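Local coordinates for protein bromoperoxidase A1 (PDB 1A8Q) that brominates organic substrates without a heme or metal cofactor and may be the chlorinating enzyme of 7-chlorotetracycline biosynthesis, at residues Leu30-Ala41 / Ala255-Asn265; Thr109-Ala120 / Phe211-Gly220. One frame throughout, in Å; residues are numbered along the deposited sequence.

How the contacts relate
From the N terminus, the chain first passes through Leu30-Ala41, which leads into helix 36-44, then through Thr109-Ala120, which contains strand 112-118. Contact 2 closes first, when Phe211-Gly220 returns beside that strand after 90 residues with much helix and no strand. Only then does Ala255-Asn265, at the start of the C-terminal helix 260-272, close contact 1, so contact 2 is nested within the larger loop. Their centres lie about 17 Å apart, yet they touch: Phe264 and Trp35 of contact 1 pack on Leu118 of contact 2. Helices 36-44 and 260-272 are thereby tied to one another and to the central sheet.

Contact 1: Leu30-Ala41 / Ala255-Asn265; sequences LNGDAWQDQLKA and AMVPGDKEKFN
Gln38 leaves its backbone with CG anti to the carbonyl carbon (chi1 -69°) and bends once, at chi2, which brings its amide to the 255-265 segment. Both amide hydrogens are then used. Gln38 NE2 donates to Ala255 O at 3.0 Å, in the carbonyl plane and on a lone pair, and to Asn265 OD1 at 3.1 Å, tilted from the plane of the Asn265 carbonyl. The two side-chain amides cross at about a right angle, their planes 59° apart. Close to the Gln38 amide, Ala255 CB lies 3.6 Å from Gln38 OE1 and also meets Trp35 CZ3. Phe264 receives Gln38 CG at its ring edge, and its CE2 approaches the edge of the Trp35 ring at CZ3. Beyond the amides, Ala41 CB rests against the carboxamide of Asn265.

Lys261 takes a different route. With CG lodged between its backbone N and carbonyl carbon (chi1 73°), the rest of the chain runs fully extended to Asp37 and crosses its side chain at about a right angle. Lys261 NZ forms a salt bridge with Asp37 OD1 at 2.8 Å, coming from above the carboxylate plane. A water joins the same group, accepting from Lys261 NZ and donating to Asp37 OD2 and Met256 O; the latter also accepts from Asn176.

At the other end, Met256 CE meets Leu30 CD1 tip to tip at 4.0 Å. Leu30 also touches Phe180 and Met183 of helix 174-184. The contact thus joins the starts of helices 36-44 and 260-272 near the catalytic Ser94 and His252. Its chemistry divides between a buried amide held by two directional bonds, which should fix its rotation, and a partly exposed ion pair whose charges probably stabilise one another with help from water.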
loop_
_atom_site.group_PDB
_atom_site.type_symbol
_atom_site.label_atom_id
_atom_site.label_comp_id
_atom_site.label_asym_id
_atom_site.label_seq_id
_atom_site.Cartn_x
_atom_site.Cartn_y
_atom_site.Cartn_z
ATOM N N LEU A 30 -1.044 -8.705 -0.781
ATOM C CA LEU A 30 -0.638 -9.129 0.568
ATOM C C LEU A 30 -1.684 -8.827 1.590
ATOM O O LEU A 30 -2.882 -8.937 1.324
ATOM C CB LEU A 30 0.713 -8.418 0.832
ATOM C CG LEU A 30 1.765 -8.588 -0.257
ATOM C CD1 LEU A 30 3.034 -7.826 0.166
ATOM C CD2 LEU A 30 2.095 -10.058 -0.513
ATOM N N ASN A 31 -1.248 -8.538 2.831
ATOM C CA ASN A 31 -2.188 -8.284 3.891
ATOM C C ASN A 31 -1.416 -7.579 5.024
ATOM O O ASN A 31 -0.277 -7.230 4.732
ATOM C CB ASN A 31 -2.921 -9.543 4.373
ATOM C CG ASN A 31 -1.993 -10.634 4.865
ATOM O OD1 ASN A 31 -1.263 -10.412 5.835
ATOM N ND2 ASN A 31 -2.005 -11.854 4.295
ATOM N N GLY A 32 -2.026 -7.332 6.152
ATOM C CA GLY A 32 -1.362 -6.577 7.212
ATOM C C GLY A 32 -0.110 -7.227 7.749
ATOM O O GLY A 32 0.749 -6.520 8.325
ATOM N N ASP A 33 0.112 -8.537 7.511
ATOM C CA ASP A 33 1.405 -9.109 7.907
ATOM C C ASP A 33 2.577 -8.518 7.160
ATOM O O ASP A 33 3.737 -8.669 7.579
ATOM C CB ASP A 33 1.447 -10.626 7.619
ATOM C CG ASP A 33 0.698 -11.426 8.668
ATOM O OD1 ASP A 33 0.377 -10.840 9.703
ATOM O OD2 ASP A 33 0.390 -12.632 8.420
ATOM N N ALA A 34 2.405 -7.814 6.031
ATOM C CA ALA A 34 3.427 -7.130 5.285
ATOM C C ALA A 34 3.970 -5.925 6.070
ATOM O O ALA A 34 4.923 -5.354 5.538
ATOM C CB ALA A 34 2.928 -6.595 3.940
ATOM N N TRP A 35 3.415 -5.631 7.217
ATOM C CA TRP A 35 3.874 -4.468 7.964
ATOM C C TRP A 35 4.402 -4.861 9.339
ATOM O O TRP A 35 4.627 -3.960 10.161
ATOM C CB TRP A 35 2.663 -3.564 8.224
ATOM C CG TRP A 35 2.139 -2.867 6.983
ATOM C CD1 TRP A 35 0.882 -2.962 6.488
ATOM C CD2 TRP A 35 2.812 -1.826 6.259
ATOM N NE1 TRP A 35 0.739 -2.078 5.417
ATOM C CE2 TRP A 35 1.900 -1.377 5.264
ATOM C CE3 TRP A 35 4.099 -1.318 6.255
ATOM C CZ2 TRP A 35 2.269 -0.384 4.342
ATOM C CZ3 TRP A 35 4.463 -0.299 5.371
ATOM C CH2 TRP A 35 3.537 0.125 4.381
ATOM N N GLN A 36 4.574 -6.145 9.657
ATOM C CA GLN A 36 4.949 -6.422 11.059
ATOM C C GLN A 36 6.231 -5.719 11.467
ATOM O O GLN A 36 6.304 -5.337 12.638
ATOM C CB GLN A 36 5.090 -7.943 11.246
ATOM C CG GLN A 36 3.651 -8.512 11.217
ATOM C CD GLN A 36 3.496 -9.710 12.141
ATOM O OE1 GLN A 36 4.208 -9.810 13.143
ATOM N NE2 GLN A 36 2.560 -10.592 11.801
ATOM N N ASP A 37 7.227 -5.607 10.595
ATOM C CA ASP A 37 8.464 -4.923 10.999
ATOM C C ASP A 37 8.170 -3.473 11.410
ATOM O O ASP A 37 8.739 -2.997 12.403
ATOM C CB ASP A 37 9.450 -4.973 9.864
ATOM C CG ASP A 37 9.984 -6.363 9.533
ATOM O OD1 ASP A 37 10.813 -6.935 10.255
ATOM O OD2 ASP A 37 9.652 -6.832 8.434
ATOM N N GLN A 38 7.372 -2.782 10.618
ATOM C CA GLN A 38 7.055 -1.384 10.903
ATOM C C GLN A 38 6.143 -1.216 12.074
ATOM O O GLN A 38 6.242 -0.253 12.855
ATOM C CB GLN A 38 6.386 -0.707 9.650
ATOM C CG GLN A 38 7.406 -0.564 8.545
ATOM C CD GLN A 38 7.836 -1.835 7.863
ATOM O OE1 GLN A 38 7.008 -2.704 7.585
ATOM N NE2 GLN A 38 9.127 -1.943 7.582
ATOM N N LEU A 39 5.200 -2.162 12.296
ATOM C CA LEU A 39 4.328 -2.113 13.452
ATOM C C LEU A 39 5.166 -2.189 14.753
ATOM O O LEU A 39 4.929 -1.357 15.636
ATOM C CB LEU A 39 3.402 -3.354 13.475
ATOM C CG LEU A 39 2.215 -3.152 12.495
ATOM C CD1 LEU A 39 1.569 -4.541 12.342
ATOM C CD2 LEU A 39 1.205 -2.148 12.991
ATOM N N LYS A 40 6.135 -3.076 14.796
ATOM C CA LYS A 40 6.987 -3.164 16.000
ATOM C C LYS A 40 7.781 -1.857 16.140
ATOM O O LYS A 40 7.877 -1.315 17.249
ATOM C CB LYS A 40 7.905 -4.390 15.970
ATOM C CG LYS A 40 8.952 -4.343 17.122
ATOM C CD LYS A 40 9.693 -5.664 17.233
ATOM C CE LYS A 40 10.910 -5.508 18.178
ATOM N NZ LYS A 40 10.377 -5.185 19.528
ATOM N N ALA A 41 8.375 -1.391 15.064
ATOM C CA ALA A 41 9.193 -0.166 15.135
ATOM C C ALA A 41 8.379 0.993 15.707
ATOM O O ALA A 41 8.911 1.718 16.560
ATOM C CB ALA A 41 9.757 0.197 13.785
ATOM N N ALA A 255 9.617 -2.281 2.520
ATOM C CA ALA A 255 9.273 -2.508 3.915
ATOM C C ALA A 255 9.688 -3.898 4.413
ATOM O O ALA A 255 9.734 -4.084 5.638
ATOM C CB ALA A 255 7.760 -2.380 4.106
ATOM N N MET A 256 9.921 -4.846 3.500
ATOM C CA MET A 256 10.241 -6.214 3.893
ATOM C C MET A 256 11.658 -6.657 3.621
ATOM O O MET A 256 12.101 -7.710 4.108
ATOM C CB MET A 256 9.273 -7.154 3.087
ATOM C CG MET A 256 7.885 -7.126 3.694
ATOM S SD MET A 256 6.684 -7.845 2.488
ATOM C CE MET A 256 6.563 -6.492 1.359
ATOM N N VAL A 257 12.432 -5.908 2.823
ATOM C CA VAL A 257 13.765 -6.382 2.409
ATOM C C VAL A 257 14.826 -5.921 3.409
ATOM O O VAL A 257 14.848 -4.755 3.802
ATOM C CB VAL A 257 14.119 -5.790 1.030
ATOM C CG1 VAL A 257 15.575 -6.100 0.661
ATOM C CG2 VAL A 257 13.242 -6.346 -0.096
ATOM N N PRO A 258 15.699 -6.799 3.855
ATOM C CA PRO A 258 16.756 -6.417 4.799
ATOM C C PRO A 258 17.517 -5.187 4.301
ATOM O O PRO A 258 17.856 -5.131 3.124
ATOM C CB PRO A 258 17.705 -7.619 4.771
ATOM C CG PRO A 258 16.784 -8.778 4.498
ATOM C CD PRO A 258 15.798 -8.236 3.484
ATOM N N GLY A 259 17.854 -4.306 5.204
ATOM C CA GLY A 259 18.630 -3.093 4.879
ATOM C C GLY A 259 17.705 -1.935 4.539
ATOM O O GLY A 259 17.622 -0.886 5.220
ATOM N N ASP A 260 16.879 -2.143 3.487
ATOM C CA ASP A 260 15.930 -1.100 3.135
ATOM C C ASP A 260 14.894 -0.909 4.196
ATOM O O ASP A 260 14.396 0.182 4.422
ATOM C CB ASP A 260 15.231 -1.435 1.807
ATOM C CG ASP A 260 16.164 -1.282 0.615
ATOM O OD1 ASP A 260 17.390 -1.125 0.764
ATOM O OD2 ASP A 260 15.662 -1.375 -0.511
ATOM N N LYS A 261 14.432 -2.034 4.824
ATOM C CA LYS A 261 13.377 -1.847 5.805
ATOM C C LYS A 261 13.889 -1.050 7.013
ATOM O O LYS A 261 13.054 -0.351 7.569
ATOM C CB LYS A 261 12.776 -3.188 6.210
ATOM C CG LYS A 261 13.681 -4.007 7.103
ATOM C CD LYS A 261 12.871 -5.321 7.383
ATOM C CE LYS A 261 13.639 -6.285 8.259
ATOM N NZ LYS A 261 12.826 -7.571 8.353
ATOM N N GLU A 262 15.155 -1.155 7.393
ATOM C CA GLU A 262 15.619 -0.323 8.513
ATOM C C GLU A 262 15.748 1.162 8.111
ATOM O O GLU A 262 15.479 2.024 8.965
ATOM C CB GLU A 262 16.966 -0.815 9.017
ATOM C CG GLU A 262 16.842 -2.182 9.679
ATOM C CD GLU A 262 16.832 -3.376 8.762
ATOM O OE1 GLU A 262 17.062 -3.341 7.546
ATOM O OE2 GLU A 262 16.576 -4.514 9.249
ATOM N N LYS A 263 16.102 1.366 6.854
ATOM C CA LYS A 263 16.177 2.756 6.351
ATOM C C LYS A 263 14.793 3.360 6.383
ATOM O O LYS A 263 14.595 4.514 6.818
ATOM C CB LYS A 263 16.840 2.746 4.977
ATOM C CG LYS A 263 16.980 4.095 4.283
ATOM C CD LYS A 263 17.354 3.825 2.815
ATOM C CE LYS A 263 17.567 5.147 2.087
ATOM N NZ LYS A 263 18.409 4.855 0.871
ATOM N N PHE A 264 13.752 2.613 5.905
ATOM C CA PHE A 264 12.405 3.152 5.919
ATOM C C PHE A 264 11.932 3.368 7.333
ATOM O O PHE A 264 11.297 4.367 7.667
ATOM C CB PHE A 264 11.405 2.203 5.176
ATOM C CG PHE A 264 9.998 2.724 5.200
ATOM C CD1 PHE A 264 9.656 3.885 4.476
ATOM C CD2 PHE A 264 9.001 2.091 5.915
ATOM C CE1 PHE A 264 8.378 4.387 4.555
ATOM C CE2 PHE A 264 7.701 2.559 5.938
ATOM C CZ PHE A 264 7.384 3.715 5.247
ATOM N N ASN A 265 12.195 2.426 8.262
ATOM C CA ASN A 265 11.736 2.609 9.622
ATOM C C ASN A 265 12.331 3.920 10.211
ATOM O O ASN A 265 11.613 4.625 10.924
ATOM C CB ASN A 265 12.194 1.411 10.467
ATOM C CG ASN A 265 11.415 0.125 10.202
ATOM O OD1 ASN A 265 10.434 0.187 9.464
ATOM N ND2 ASN A 265 11.861 -0.965 10.838
HETATM O O HOH W 1 11.243 -8.832 6.459
#

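Contact 2: Thr109-Ala120 / Phe211-Gly220; sequences TGRLRSAVLLSA and FDIPTLVVHG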
loop_
_atom_site.group_PDB
_atom_site.type_symbol
_atom_site.label_atom_id
_atom_site.label_comp_id
_atom_site.label_asym_id
_atom_site.label_seq_id
_atom_site.Cartn_x
_atom_site.Cartn_y
_atom_site.Cartn_z
ATOM N N THR A 109 -9.810 15.127 5.876
ATOM C CA THR A 109 -8.658 14.934 6.740
ATOM C C THR A 109 -8.897 15.274 8.203
ATOM O O THR A 109 -7.920 15.363 8.975
ATOM C CB THR A 109 -7.467 15.781 6.248
ATOM O OG1 THR A 109 -7.912 17.170 6.210
ATOM C CG2 THR A 109 -7.021 15.346 4.868
ATOM N N GLY A 110 -10.147 15.304 8.640
ATOM C CA GLY A 110 -10.451 15.688 10.020
ATOM C C GLY A 110 -9.841 14.787 11.079
ATOM O O GLY A 110 -9.425 15.256 12.149
ATOM N N ARG A 111 -9.707 13.489 10.780
ATOM C CA ARG A 111 -9.110 12.567 11.753
ATOM C C ARG A 111 -7.615 12.410 11.562
ATOM O O ARG A 111 -6.975 11.617 12.281
ATOM C CB ARG A 111 -9.734 11.162 11.565
ATOM C CG ARG A 111 -11.162 11.024 12.000
ATOM C CD ARG A 111 -11.668 9.576 11.858
ATOM N NE ARG A 111 -13.032 9.488 12.357
ATOM C CZ ARG A 111 -13.461 9.380 13.592
ATOM N NH1 ARG A 111 -12.638 9.293 14.618
ATOM N NH2 ARG A 111 -14.781 9.318 13.774
ATOM N N LEU A 112 -7.030 13.094 10.588
ATOM C CA LEU A 112 -5.658 12.817 10.224
ATOM C C LEU A 112 -4.665 13.906 10.611
ATOM O O LEU A 112 -4.940 15.108 10.520
ATOM C CB LEU A 112 -5.489 12.608 8.703
ATOM C CG LEU A 112 -6.496 11.673 8.013
ATOM C CD1 LEU A 112 -6.180 11.559 6.532
ATOM C CD2 LEU A 112 -6.435 10.299 8.695
ATOM N N ARG A 113 -3.484 13.446 10.955
ATOM C CA ARG A 113 -2.352 14.334 11.204
ATOM C C ARG A 113 -1.464 14.416 9.985
ATOM O O ARG A 113 -0.994 15.514 9.616
ATOM C CB ARG A 113 -1.520 13.797 12.381
ATOM C CG ARG A 113 -0.295 14.711 12.600
ATOM C CD ARG A 113 0.256 14.313 13.965
ATOM N NE ARG A 113 1.062 15.331 14.563
ATOM C CZ ARG A 113 1.252 15.530 15.858
ATOM N NH1 ARG A 113 0.666 14.794 16.786
ATOM N NH2 ARG A 113 2.039 16.559 16.163
ATOM N N SER A 114 -1.123 13.272 9.383
ATOM C CA SER A 114 -0.153 13.251 8.299
ATOM C C SER A 114 -0.294 11.921 7.510
ATOM O O SER A 114 -1.074 11.077 7.936
ATOM C CB SER A 114 1.288 13.394 8.798
ATOM O OG SER A 114 1.513 12.391 9.823
ATOM N N ALA A 115 0.441 11.821 6.418
ATOM C CA ALA A 115 0.321 10.651 5.535
ATOM C C ALA A 115 1.653 10.311 4.914
ATOM O O ALA A 115 2.549 11.133 4.737
ATOM C CB ALA A 115 -0.641 10.958 4.381
ATOM N N VAL A 116 1.835 8.993 4.657
ATOM C CA VAL A 116 3.072 8.532 4.039
ATOM C C VAL A 116 2.672 7.661 2.846
ATOM O O VAL A 116 1.889 6.734 3.055
ATOM C CB VAL A 116 3.912 7.647 4.992
ATOM C CG1 VAL A 116 5.159 7.138 4.296
ATOM C CG2 VAL A 116 4.285 8.464 6.252
ATOM N N LEU A 117 3.255 7.915 1.689
ATOM C CA LEU A 117 2.948 7.124 0.490
ATOM C C LEU A 117 4.224 6.408 0.127
ATOM O O LEU A 117 5.186 7.005 -0.347
ATOM C CB LEU A 117 2.519 8.071 -0.652
ATOM C CG LEU A 117 1.133 8.701 -0.541
ATOM C CD1 LEU A 117 0.993 9.625 -1.770
ATOM C CD2 LEU A 117 -0.026 7.728 -0.592
ATOM N N LEU A 118 4.287 5.092 0.385
ATOM C CA LEU A 118 5.491 4.328 0.053
ATOM C C LEU A 118 5.286 3.543 -1.219
ATOM O O LEU A 118 4.372 2.676 -1.274
ATOM C CB LEU A 118 5.703 3.308 1.234
ATOM C CG LEU A 118 6.852 2.316 1.018
ATOM C CD1 LEU A 118 8.220 2.966 0.946
ATOM C CD2 LEU A 118 6.899 1.283 2.172
ATOM N N SER A 119 6.066 3.833 -2.240
ATOM C CA SER A 119 6.031 3.120 -3.534
ATOM C C SER A 119 4.593 3.002 -4.000
ATOM O O SER A 119 4.153 1.901 -4.385
ATOM C CB SER A 119 6.641 1.719 -3.359
ATOM O OG SER A 119 7.925 1.825 -2.677
ATOM N N ALA A 120 3.856 4.116 -4.003
ATOM C CA ALA A 120 2.436 4.105 -4.190
ATOM C C ALA A 120 1.994 4.467 -5.607
ATOM O O ALA A 120 2.695 5.210 -6.290
ATOM C CB ALA A 120 1.804 5.082 -3.191
ATOM N N PHE A 211 -5.329 17.068 -0.393
ATOM C CA PHE A 211 -4.488 16.825 0.791
ATOM C C PHE A 211 -4.154 18.187 1.416
ATOM O O PHE A 211 -3.891 19.129 0.647
ATOM C CB PHE A 211 -3.214 16.111 0.394
ATOM C CG PHE A 211 -3.290 14.593 0.277
ATOM C CD1 PHE A 211 -4.239 14.008 -0.518
ATOM C CD2 PHE A 211 -2.340 13.818 0.923
ATOM C CE1 PHE A 211 -4.302 12.615 -0.647
ATOM C CE2 PHE A 211 -2.389 12.427 0.803
ATOM C CZ PHE A 211 -3.366 11.842 0.018
ATOM N N ASP A 212 -4.210 18.276 2.716
ATOM C CA ASP A 212 -3.851 19.524 3.398
ATOM C C ASP A 212 -3.094 19.183 4.680
ATOM O O ASP A 212 -3.298 19.798 5.737
ATOM C CB ASP A 212 -5.124 20.324 3.665
ATOM C CG ASP A 212 -6.158 19.686 4.545
ATOM O OD1 ASP A 212 -6.048 18.484 4.900
ATOM O OD2 ASP A 212 -7.128 20.360 4.961
ATOM N N ILE A 213 -2.482 17.993 4.684
ATOM C CA ILE A 213 -1.697 17.521 5.833
ATOM C C ILE A 213 -0.302 17.202 5.351
ATOM O O ILE A 213 -0.120 16.926 4.165
ATOM C CB ILE A 213 -2.314 16.229 6.423
ATOM C CG1 ILE A 213 -2.478 15.157 5.335
ATOM C CG2 ILE A 213 -3.653 16.550 7.096
ATOM C CD1 ILE A 213 -3.034 13.848 5.902
ATOM N N PRO A 214 0.726 17.213 6.201
ATOM C CA PRO A 214 2.083 16.918 5.798
ATOM C C PRO A 214 2.091 15.508 5.174
ATOM O O PRO A 214 1.466 14.653 5.787
ATOM C CB PRO A 214 2.900 16.944 7.086
ATOM C CG PRO A 214 2.066 17.665 8.064
ATOM C CD PRO A 214 0.625 17.618 7.620
ATOM N N THR A 215 2.835 15.335 4.112
ATOM C CA THR A 215 2.821 14.058 3.417
ATOM C C THR A 215 4.235 13.738 2.999
ATOM O O THR A 215 4.946 14.602 2.466
ATOM C CB THR A 215 1.918 14.129 2.155
ATOM O OG1 THR A 215 0.563 14.396 2.553
ATOM C CG2 THR A 215 2.021 12.782 1.438
ATOM N N LEU A 216 4.700 12.538 3.301
ATOM C CA LEU A 216 5.985 12.062 2.867
ATOM C C LEU A 216 5.790 11.028 1.761
ATOM O O LEU A 216 5.020 10.090 1.966
ATOM C CB LEU A 216 6.686 11.352 4.044
ATOM C CG LEU A 216 8.003 10.664 3.714
ATOM C CD1 LEU A 216 9.118 11.585 3.267
ATOM C CD2 LEU A 216 8.465 9.877 4.962
ATOM N N VAL A 217 6.476 11.201 0.666
ATOM C CA VAL A 217 6.403 10.249 -0.449
ATOM C C VAL A 217 7.754 9.584 -0.539
ATOM O O VAL A 217 8.801 10.249 -0.636
ATOM C CB VAL A 217 6.074 10.991 -1.772
ATOM C CG1 VAL A 217 6.037 9.957 -2.900
ATOM C CG2 VAL A 217 4.727 11.701 -1.642
ATOM N N VAL A 218 7.841 8.245 -0.362
ATOM C CA VAL A 218 9.095 7.510 -0.465
ATOM C C VAL A 218 9.009 6.560 -1.662
ATOM O O VAL A 218 7.941 5.965 -1.787
ATOM C CB VAL A 218 9.332 6.644 0.809
ATOM C CG1 VAL A 218 10.577 5.776 0.687
ATOM C CG2 VAL A 218 9.477 7.590 2.011
ATOM N N HIS A 219 10.038 6.421 -2.499
ATOM C CA HIS A 219 9.882 5.508 -3.628
ATOM C C HIS A 219 11.263 5.063 -4.058
ATOM O O HIS A 219 12.200 5.892 -4.055
ATOM C CB HIS A 219 9.201 6.272 -4.784
ATOM C CG HIS A 219 8.335 5.448 -5.687
ATOM N ND1 HIS A 219 7.004 5.599 -5.710
ATOM C CD2 HIS A 219 8.659 4.465 -6.563
ATOM C CE1 HIS A 219 6.448 4.736 -6.573
ATOM N NE2 HIS A 219 7.442 4.044 -7.091
ATOM N N GLY A 220 11.391 3.795 -4.411
ATOM C CA GLY A 220 12.704 3.306 -4.858
ATOM C C GLY A 220 12.842 3.640 -6.343
ATOM O O GLY A 220 11.865 3.509 -7.086
HETATM O O HOH W 2 5.177 6.735 -3.758
HETATM O O HOH W 3 9.753 1.452 -4.544
#
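Strands 114-118 and 215-220 are parallel neighbours in the central sheet of the alpha/beta hydrolase fold, their short axes 4.7 Å apart. The tight part runs from Ala115 to Ser119, where five backbone hydrogen bonds alternate between the segments, from Ala115 N to Pro214 O through to Ser119 N to Val218 O, the last at 2.9 Å and nearly straight (175°). Side chains pair across the strands: Leu118 CD1 meets Val218 CG1 at 3.7 Å on the face that also carries Val116 and Leu216 and is covered by helix 260-272. On the opposite face of the sheet, Ala115 CB packs on Ile213 CD1 and Phe211 CE2, with Phe211 reaching helix 96-107.

Before the strands the segments separate. The Thr109-Leu112 turn lies toward solvent. Asp212 is exposed, and Thr109 OG1 donates to the syn lone pair of Asp212 OD1 at 2.6 Å, while Ile213 packs against the turn on Thr109 and Leu112. Arg113 turns away to a salt bridge with Asp87.

At the C-terminal ends of the strands, near the catalytic Asp223 and His252, waters bridge the segments; one accepts from both Ser119 OG and Gly220 N. His219, whose NE2 is hydrogen-bonded to Val226 O, presents a ring face to Ser119 in a CH-pi contact, with Ser119 CA 3.6 Å from the centroid of the His219 ring.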